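Local structure of uncharacterized protein (Sinorhizobium meliloti, 4HUJ) at residues A[89-94]-A[133-138]; A[106-111]-A[143-148]; A[170-175]-A[197-202]. The protein is of unknown function but probably binds NAD(P) through a Rossmann-type dinucleotide-binding domain and may act as an oxidoreductase. One frame throughout, in Å; residues are numbered along the deposited sequence.

The three interactions lie in or beside one mixed sheet and the helices packed against it. Interaction 2 is the core: strands 108-111 and 143-147 lie side by side, joined by backbone hydrogen bonds and flanked by buried valines. Interaction 1, partly buried, lies beside it; the turn 89-94 rests on helix 131-138, which links those two strands, and only carbon-rich side chains and a phenol meet there. Interaction 3, also largely buried but with exposed Asn174 and Thr198 at its margin, joins strand 166-173 to the start of helix 199-206 by polar bonds and Leu199 packing. Residues Lys146 and Ser172 bring interactions 2 and 3 together, and Val135 packs on Asp111 between interactions 1 and 2.

Interaction 1 of 3, residues A[89-94]-A[133-138]; sequences VPYDSI and EIVSEL
Tyr91 reaches from the turn after strand 84-88 to the side of helix 131-138, where Ile134 and Val135 receive it. At its CB the side chain is still clear of the helix, and the first torsion (chi1 179°) sets CG anti to the backbone N, carrying the ring outward. Farther out on the ring, CE1 comes to 3.9 Å from Val135 CG2, a methyl that approaches the ring obliquely. At the tip, the phenol OH sits 3.5 Å from Ile134 CG2 and 3.7 Å from Ile134 CD1, so the hydroxyl is lodged against two carbons of one isoleucine. A tyrosine suits the place because it is long enough to bridge the two segments, while Ser113, Ala115 and Arg124 pack against it from nearby loops.

Three residues on, Ile94 divides its work between branches. Its CD1 meets Val135 CG2 at 3.8 Å, the two side chains crossing at about a right angle; the CG2 branch faces Leu138 CD1 at a looser 4.3 Å. Val135 CG2 is thus shared by both Tyr91 and Ile94. Branched aliphatic residues suit this partly buried seam, with Ile94 and Val135 buried and Leu138 near solvent. The arrangement, a turn at the C-terminal end of one parallel strand packed against the crossover helix of the next beta-alpha-beta unit, is consistent with a Rossmann-type dinucleotide-binding fold.

Interaction 2 of 3, residues A[106-111]-A[143-148]; sequences GQIVVD and KVVKAF
Val109 and Val145 are joined directly, Val145 N donating to Val109 O at 2.9 Å, in one of five backbone bonds that zip the two strands together in parallel. Val109 N in turn donates to Lys143 O at 2.9 Å, and Asp111 N to Val145 O at 2.8 Å; Lys143 N bonds to Gln107 O ahead of them. The last, from Ala147 N to Asp111 O, is longer at 3.3 Å and comes from above the carbonyl plane.

Side chains alternate about this frame. Ile108, Val110 and Val145 share one face, where Ile108 CG2 lies 4.2 Å from Val145 CG2. Val110 holds CG1 anti to its backbone nitrogen (chi1 179°), which brings that methyl to 3.8 Å from Phe148 CD2, at the edge of the ring and near its plane. Beta-branched residues suit both strands, since they favour extended backbone and fill the space under a helix.

The strands are the two outer arms of a beta-alpha-beta crossover whose helix, 131-138, covers the other face, touching Val144, Asp111 and Lys146. Helix 176-188 packs against Ile108, Val110 and Val145, and the extended Lys143 side chain runs out to a salt bridge with Asp177 there.

Around Asp111 and Lys146 a polar network fixes the charged pair. Asp111 OD2 and Lys146 NZ stand 4.6 Å apart, too far for a salt bridge, yet each hydrogen-bonds to Thr132 OG1. Lys146 NZ also donates to a water that donates to Asp111 O at 2.8 Å, and Asp111 OD1 bonds to Ser113 OG.

Interaction 3 of 3, residues A[170-175]-A[197-202]; sequences FLSGNH and GTLAAS
Leu199 lays its CD2 methyl over the backbone of Gly173, 3.7 Å from Gly173 CA, while its other methyl, CD1, comes to Asn174 ND2, the two side chains crossing at about a right angle. Gly173 is called for by its own backbone, since at its angles a CB would be jammed against the carbonyl O of Ser172. A like constraint holds for Gly197, whose carbonyl O accepts from Gly173 N at 2.8 Å. With an alanine in place of Leu199 both methyls are gone, which is likely to open a gap over Gly173 CA and remove the carbon packed near Asn174 ND2.

Asn174 adds a polar bond at the start of the helix. Its OD1 accepts from Leu199 N at 3.1 Å with a nearly straight N-H (162°), the donor tilted somewhat from the plane of the amide. The same oxygen takes a hydrogen from a water 2.8 Å away, and that water accepts from Ala200 N. Thr198, the N-cap just before the helix, supplies the capping bond: its chi1 of 64° turns OG1 in between backbone N and carbonyl carbon, and there it accepts from Ala201 N at 3.1 Å. Asparagine and threonine are apt here, being short acceptors able to face backbone N-H groups.

Farther along the helix, Ser202 OG and Ser172 OG are hydrogen-bonded at 2.7 Å, and the fit is snug, with Ser202 CB only 3.4 Å from Ser172 CB. Ser172 OG also bonds to Gln206 OE1. The opening N-H groups of helix 199-206, which have no carbonyl of an earlier helical turn to bond to, are therefore met by side chains and water, so the contact implies a helix start joined to strand 166-173 by polar bonds together with the packing of Leu199.

Interaction 1 of 3, residues A[89-94]-A[133-138]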
loop_
_atom_site.group_PDB
_atom_site.type_symbol
_atom_site.label_atom_id
_atom_site.label_comp_id
_atom_site.label_asym_id
_atom_site.label_seq_id
_atom_site.Cartn_x
_atom_site.Cartn_y
_atom_site.Cartn_z
ATOM N N VAL A 89 4.090 -0.412 -6.203
ATOM C CA VAL A 89 4.932 -0.488 -7.392
ATOM C C VAL A 89 6.301 0.048 -6.999
ATOM O O VAL A 89 6.439 0.640 -5.922
ATOM C CB VAL A 89 4.356 0.352 -8.566
ATOM C CG1 VAL A 89 3.143 -0.353 -9.195
ATOM C CG2 VAL A 89 4.020 1.780 -8.117
ATOM N N PRO A 90 7.323 -0.159 -7.852
ATOM C CA PRO A 90 8.642 0.388 -7.519
ATOM C C PRO A 90 8.587 1.903 -7.351
ATOM O O PRO A 90 7.818 2.580 -8.034
ATOM C CB PRO A 90 9.494 -0.003 -8.733
ATOM C CG PRO A 90 8.844 -1.266 -9.233
ATOM C CD PRO A 90 7.368 -0.988 -9.075
ATOM N N TYR A 91 9.388 2.422 -6.430
ATOM C CA TYR A 91 9.430 3.857 -6.163
ATOM C C TYR A 91 9.582 4.693 -7.445
ATOM O O TYR A 91 8.883 5.697 -7.634
ATOM C CB TYR A 91 10.552 4.157 -5.157
ATOM C CG TYR A 91 10.712 5.617 -4.825
ATOM C CD1 TYR A 91 9.829 6.259 -3.954
ATOM C CD2 TYR A 91 11.745 6.358 -5.385
ATOM C CE1 TYR A 91 9.977 7.605 -3.653
ATOM C CE2 TYR A 91 11.903 7.707 -5.094
ATOM C CZ TYR A 91 11.017 8.324 -4.231
ATOM O OH TYR A 91 11.187 9.664 -3.939
ATOM N N ASP A 92 10.481 4.263 -8.327
ATOM C CA ASP A 92 10.727 4.963 -9.591
ATOM C C ASP A 92 9.566 4.909 -10.595
ATOM O O ASP A 92 9.548 5.681 -11.565
ATOM C CB ASP A 92 12.001 4.435 -10.245
ATOM C CG ASP A 92 13.252 4.922 -9.552
ATOM O OD1 ASP A 92 13.358 6.136 -9.286
ATOM O OD2 ASP A 92 14.135 4.087 -9.292
ATOM N N SER A 93 8.617 4.001 -10.368
ATOM C CA SER A 93 7.443 3.855 -11.232
ATOM C C SER A 93 6.312 4.814 -10.865
ATOM O O SER A 93 5.393 5.027 -11.664
ATOM C CB SER A 93 6.903 2.419 -11.174
ATOM O OG SER A 93 7.801 1.501 -11.766
ATOM N N ILE A 94 6.371 5.381 -9.663
ATOM C CA ILE A 94 5.237 6.142 -9.129
ATOM C C ILE A 94 4.878 7.369 -9.972
ATOM O O ILE A 94 3.719 7.520 -10.370
ATOM C CB ILE A 94 5.432 6.511 -7.630
ATOM C CG1 ILE A 94 5.405 5.240 -6.775
ATOM C CG2 ILE A 94 4.338 7.459 -7.156
ATOM C CD1 ILE A 94 5.734 5.467 -5.282
ATOM N N GLU A 133 7.029 12.040 1.595
ATOM C CA GLU A 133 6.791 13.478 1.365
ATOM C C GLU A 133 6.921 13.824 -0.118
ATOM O O GLU A 133 6.127 14.612 -0.645
ATOM C CB GLU A 133 7.762 14.347 2.174
ATOM C CG GLU A 133 7.567 14.332 3.688
ATOM C CD GLU A 133 8.654 15.123 4.438
ATOM O OE1 GLU A 133 9.824 15.205 3.961
ATOM O OE2 GLU A 133 8.337 15.665 5.518
ATOM N N ILE A 134 7.928 13.243 -0.776
ATOM C CA ILE A 134 8.120 13.399 -2.225
ATOM C C ILE A 134 6.930 12.812 -2.987
ATOM O O ILE A 134 6.358 13.471 -3.859
ATOM C CB ILE A 134 9.463 12.775 -2.713
ATOM C CG1 ILE A 134 10.651 13.541 -2.109
ATOM C CG2 ILE A 134 9.537 12.762 -4.252
ATOM C CD1 ILE A 134 12.005 12.866 -2.263
ATOM N N VAL A 135 6.543 11.587 -2.641
ATOM C CA VAL A 135 5.354 10.961 -3.237
ATOM C C VAL A 135 4.108 11.846 -3.031
ATOM O O VAL A 135 3.307 12.016 -3.953
ATOM C CB VAL A 135 5.132 9.519 -2.695
ATOM C CG1 VAL A 135 3.786 8.949 -3.141
ATOM C CG2 VAL A 135 6.270 8.603 -3.152
ATOM N N SER A 136 3.961 12.420 -1.838
ATOM C CA SER A 136 2.796 13.254 -1.524
ATOM C C SER A 136 2.659 14.455 -2.462
ATOM O O SER A 136 1.546 14.832 -2.833
ATOM C CB SER A 136 2.827 13.718 -0.069
ATOM O OG SER A 136 2.853 12.608 0.815
ATOM N N GLU A 137 3.794 15.034 -2.847
ATOM C CA GLU A 137 3.814 16.170 -3.775
ATOM C C GLU A 137 3.363 15.795 -5.186
ATOM O O GLU A 137 2.869 16.649 -5.933
ATOM C CB GLU A 137 5.199 16.814 -3.804
ATOM C CG GLU A 137 5.479 17.657 -2.575
ATOM C CD GLU A 137 6.887 18.202 -2.523
ATOM O OE1 GLU A 137 7.750 17.766 -3.317
ATOM O OE2 GLU A 137 7.134 19.079 -1.670
ATOM N N LEU A 138 3.525 14.520 -5.539
ATOM C CA LEU A 138 3.086 13.997 -6.836
ATOM C C LEU A 138 1.586 13.692 -6.881
ATOM O O LEU A 138 1.026 13.462 -7.956
ATOM C CB LEU A 138 3.880 12.738 -7.215
ATOM C CG LEU A 138 5.398 12.849 -7.358
ATOM C CD1 LEU A 138 6.008 11.460 -7.450
ATOM C CD2 LEU A 138 5.790 13.706 -8.564
#

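Interaction 2 of 3, residues A[106-111]-A[143-148]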
loop_
_atom_site.group_PDB
_atom_site.type_symbol
_atom_site.label_atom_id
_atom_site.label_comp_id
_atom_site.label_asym_id
_atom_site.label_seq_id
_atom_site.Cartn_x
_atom_site.Cartn_y
_atom_site.Cartn_z
ATOM N N GLY A 106 -10.409 14.027 -2.083
ATOM C CA GLY A 106 -11.293 13.018 -1.506
ATOM C C GLY A 106 -10.732 11.606 -1.497
ATOM O O GLY A 106 -11.392 10.668 -1.037
ATOM N N GLN A 107 -9.515 11.446 -2.007
ATOM C CA GLN A 107 -8.896 10.126 -2.080
ATOM C C GLN A 107 -7.757 9.986 -1.082
ATOM O O GLN A 107 -7.129 10.974 -0.693
ATOM C CB GLN A 107 -8.372 9.843 -3.490
ATOM C CG GLN A 107 -9.436 9.837 -4.573
ATOM C CD GLN A 107 -8.857 9.525 -5.937
ATOM O OE1 GLN A 107 -8.598 8.364 -6.266
ATOM N NE2 GLN A 107 -8.650 10.558 -6.739
ATOM N N ILE A 108 -7.515 8.743 -0.677
ATOM C CA ILE A 108 -6.364 8.390 0.143
ATOM C C ILE A 108 -5.400 7.619 -0.740
ATOM O O ILE A 108 -5.802 6.685 -1.436
ATOM C CB ILE A 108 -6.774 7.524 1.356
ATOM C CG1 ILE A 108 -7.590 8.355 2.348
ATOM C CG2 ILE A 108 -5.539 6.916 2.055
ATOM C CD1 ILE A 108 -8.290 7.523 3.409
ATOM N N VAL A 109 -4.131 8.024 -0.707
ATOM C CA VAL A 109 -3.067 7.299 -1.387
ATOM C C VAL A 109 -2.186 6.659 -0.323
ATOM O O VAL A 109 -1.727 7.337 0.589
ATOM C CB VAL A 109 -2.246 8.238 -2.310
ATOM C CG1 VAL A 109 -0.957 7.564 -2.794
ATOM C CG2 VAL A 109 -3.094 8.666 -3.494
ATOM N N VAL A 110 -1.993 5.348 -0.426
ATOM C CA VAL A 110 -1.123 4.622 0.497
ATOM C C VAL A 110 0.219 4.371 -0.188
ATOM O O VAL A 110 0.285 3.638 -1.171
ATOM C CB VAL A 110 -1.768 3.297 0.951
ATOM C CG1 VAL A 110 -0.842 2.540 1.907
ATOM C CG2 VAL A 110 -3.105 3.573 1.627
ATOM N N ASP A 111 1.278 5.002 0.319
ATOM C CA ASP A 111 2.625 4.788 -0.219
ATOM C C ASP A 111 3.247 3.543 0.416
ATOM O O ASP A 111 3.650 3.567 1.578
ATOM C CB ASP A 111 3.496 6.027 0.020
ATOM C CG ASP A 111 4.912 5.876 -0.527
ATOM O OD1 ASP A 111 5.173 4.950 -1.331
ATOM O OD2 ASP A 111 5.773 6.695 -0.159
ATOM N N LYS A 143 -4.832 12.571 0.518
ATOM C CA LYS A 143 -4.325 12.347 1.866
ATOM C C LYS A 143 -3.458 11.085 1.807
ATOM O O LYS A 143 -3.944 10.011 1.461
ATOM C CB LYS A 143 -5.472 12.202 2.867
ATOM C CG LYS A 143 -6.183 13.524 3.184
ATOM C CD LYS A 143 -7.396 13.318 4.088
ATOM C CE LYS A 143 -8.126 14.637 4.293
ATOM N NZ LYS A 143 -9.419 14.489 5.036
ATOM N N VAL A 144 -2.170 11.236 2.107
ATOM C CA VAL A 144 -1.211 10.136 1.964
ATOM C C VAL A 144 -0.945 9.442 3.297
ATOM O O VAL A 144 -0.741 10.097 4.317
ATOM C CB VAL A 144 0.123 10.617 1.325
ATOM C CG1 VAL A 144 1.170 9.488 1.282
ATOM C CG2 VAL A 144 -0.133 11.152 -0.086
ATOM N N VAL A 145 -0.979 8.111 3.271
ATOM C CA VAL A 145 -0.613 7.285 4.426
ATOM C C VAL A 145 0.560 6.410 3.996
ATOM O O VAL A 145 0.526 5.834 2.914
ATOM C CB VAL A 145 -1.793 6.394 4.880
ATOM C CG1 VAL A 145 -1.376 5.438 6.010
ATOM C CG2 VAL A 145 -2.973 7.243 5.318
ATOM N N LYS A 146 1.588 6.317 4.841
ATOM C CA LYS A 146 2.721 5.420 4.593
ATOM C C LYS A 146 2.436 4.096 5.296
ATOM O O LYS A 146 2.319 4.054 6.519
ATOM C CB LYS A 146 4.021 6.047 5.126
ATOM C CG LYS A 146 5.294 5.265 4.779
ATOM C CD LYS A 146 6.519 5.926 5.393
ATOM C CE LYS A 146 7.798 5.180 5.019
ATOM N NZ LYS A 146 8.092 5.363 3.565
ATOM N N ALA A 147 2.300 3.022 4.516
ATOM C CA ALA A 147 1.991 1.696 5.055
ATOM C C ALA A 147 2.238 0.604 4.024
ATOM O O ALA A 147 2.209 0.865 2.830
ATOM C CB ALA A 147 0.534 1.642 5.544
ATOM N N PHE A 148 2.447 -0.622 4.514
ATOM C CA PHE A 148 2.699 -1.824 3.697
ATOM C C PHE A 148 4.109 -1.848 3.103
ATOM O O PHE A 148 4.409 -2.702 2.270
ATOM C CB PHE A 148 1.670 -2.017 2.560
ATOM C CG PHE A 148 0.236 -2.133 3.018
ATOM C CD1 PHE A 148 -0.216 -3.269 3.685
ATOM C CD2 PHE A 148 -0.674 -1.124 2.720
ATOM C CE1 PHE A 148 -1.553 -3.378 4.087
ATOM C CE2 PHE A 148 -2.012 -1.222 3.116
ATOM C CZ PHE A 148 -2.450 -2.356 3.795
HETATM O O HOH W 1 6.427 3.737 2.036
#

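Interaction 3 of 3, residues A[170-175]-A[197-202]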
loop_
_atom_site.group_PDB
_atom_site.type_symbol
_atom_site.label_atom_id
_atom_site.label_comp_id
_atom_site.label_asym_id
_atom_site.label_seq_id
_atom_site.Cartn_x
_atom_site.Cartn_y
_atom_site.Cartn_z
ATOM N N PHE A 170 3.091 -1.316 10.804
ATOM C CA PHE A 170 3.214 0.098 11.147
ATOM C C PHE A 170 2.657 0.988 10.032
ATOM O O PHE A 170 2.744 0.656 8.847
ATOM C CB PHE A 170 4.676 0.461 11.448
ATOM C CG PHE A 170 5.233 -0.238 12.655
ATOM C CD1 PHE A 170 4.867 0.166 13.939
ATOM C CD2 PHE A 170 6.107 -1.319 12.513
ATOM C CE1 PHE A 170 5.371 -0.485 15.067
ATOM C CE2 PHE A 170 6.622 -1.982 13.636
ATOM C CZ PHE A 170 6.258 -1.560 14.916
ATOM N N LEU A 171 2.056 2.109 10.419
ATOM C CA LEU A 171 1.610 3.117 9.450
ATOM C C LEU A 171 1.856 4.506 10.009
ATOM O O LEU A 171 2.098 4.666 11.204
ATOM C CB LEU A 171 0.129 2.940 9.079
ATOM C CG LEU A 171 -0.917 3.298 10.145
ATOM C CD1 LEU A 171 -2.181 3.821 9.492
ATOM C CD2 LEU A 171 -1.227 2.091 11.032
ATOM N N SER A 172 1.812 5.505 9.134
ATOM C CA SER A 172 2.027 6.883 9.535
ATOM C C SER A 172 1.478 7.799 8.452
ATOM O O SER A 172 1.156 7.351 7.351
ATOM C CB SER A 172 3.514 7.168 9.774
ATOM O OG SER A 172 4.304 6.756 8.670
ATOM N N GLY A 173 1.370 9.079 8.770
ATOM C CA GLY A 173 0.755 10.029 7.850
ATOM C C GLY A 173 0.289 11.271 8.581
ATOM O O GLY A 173 0.053 11.242 9.795
ATOM N N ASN A 174 0.141 12.358 7.831
ATOM C CA ASN A 174 -0.144 13.665 8.421
ATOM C C ASN A 174 -1.612 13.905 8.759
ATOM O O ASN A 174 -1.939 14.819 9.531
ATOM C CB ASN A 174 0.383 14.768 7.508
ATOM C CG ASN A 174 1.881 14.706 7.323
ATOM O OD1 ASN A 174 2.610 14.179 8.169
ATOM N ND2 ASN A 174 2.356 15.239 6.205
ATOM N N HIS A 175 -2.482 13.067 8.200
ATOM C CA HIS A 175 -3.929 13.229 8.324
ATOM C C HIS A 175 -4.524 12.115 9.182
ATOM O O HIS A 175 -4.641 10.969 8.730
ATOM C CB HIS A 175 -4.572 13.234 6.931
ATOM C CG HIS A 175 -3.902 14.158 5.962
ATOM N ND1 HIS A 175 -4.180 15.507 5.907
ATOM C CD2 HIS A 175 -2.961 13.928 5.015
ATOM C CE1 HIS A 175 -3.437 16.068 4.968
ATOM N NE2 HIS A 175 -2.690 15.132 4.411
ATOM N N GLY A 197 2.179 7.983 13.975
ATOM C CA GLY A 197 1.958 9.423 13.918
ATOM C C GLY A 197 2.256 10.019 12.549
ATOM O O GLY A 197 1.982 9.398 11.526
ATOM N N THR A 198 2.815 11.228 12.542
ATOM C CA THR A 198 3.100 11.962 11.302
ATOM C C THR A 198 4.216 11.349 10.466
ATOM O O THR A 198 4.985 10.522 10.945
ATOM C CB THR A 198 3.491 13.434 11.572
ATOM O OG1 THR A 198 4.715 13.485 12.323
ATOM C CG2 THR A 198 2.388 14.155 12.311
ATOM N N LEU A 199 4.317 11.779 9.208
ATOM C CA LEU A 199 5.443 11.347 8.378
ATOM C C LEU A 199 6.782 11.791 8.962
ATOM O O LEU A 199 7.773 11.063 8.855
ATOM C CB LEU A 199 5.303 11.853 6.937
ATOM C CG LEU A 199 4.104 11.356 6.129
ATOM C CD1 LEU A 199 4.153 11.940 4.720
ATOM C CD2 LEU A 199 4.036 9.823 6.089
ATOM N N ALA A 200 6.814 12.979 9.572
ATOM C CA ALA A 200 8.014 13.441 10.267
ATOM C C ALA A 200 8.398 12.490 11.393
ATOM O O ALA A 200 9.569 12.157 11.551
ATOM C CB ALA A 200 7.837 14.859 10.805
ATOM N N ALA A 201 7.406 12.043 12.159
ATOM C CA ALA A 201 7.645 11.145 13.288
ATOM C C ALA A 201 8.132 9.769 12.832
ATOM O O ALA A 201 8.969 9.153 13.495
ATOM C CB ALA A 201 6.384 11.008 14.145
ATOM N N SER A 202 7.615 9.301 11.695
ATOM C CA SER A 202 7.976 7.974 11.187
ATOM C C SER A 202 9.229 7.962 10.307
ATOM O O SER A 202 9.784 6.896 10.041
ATOM C CB SER A 202 6.805 7.357 10.429
ATOM O OG SER A 202 6.673 7.918 9.126
HETATM O O HOH W 2 5.006 15.249 9.013
#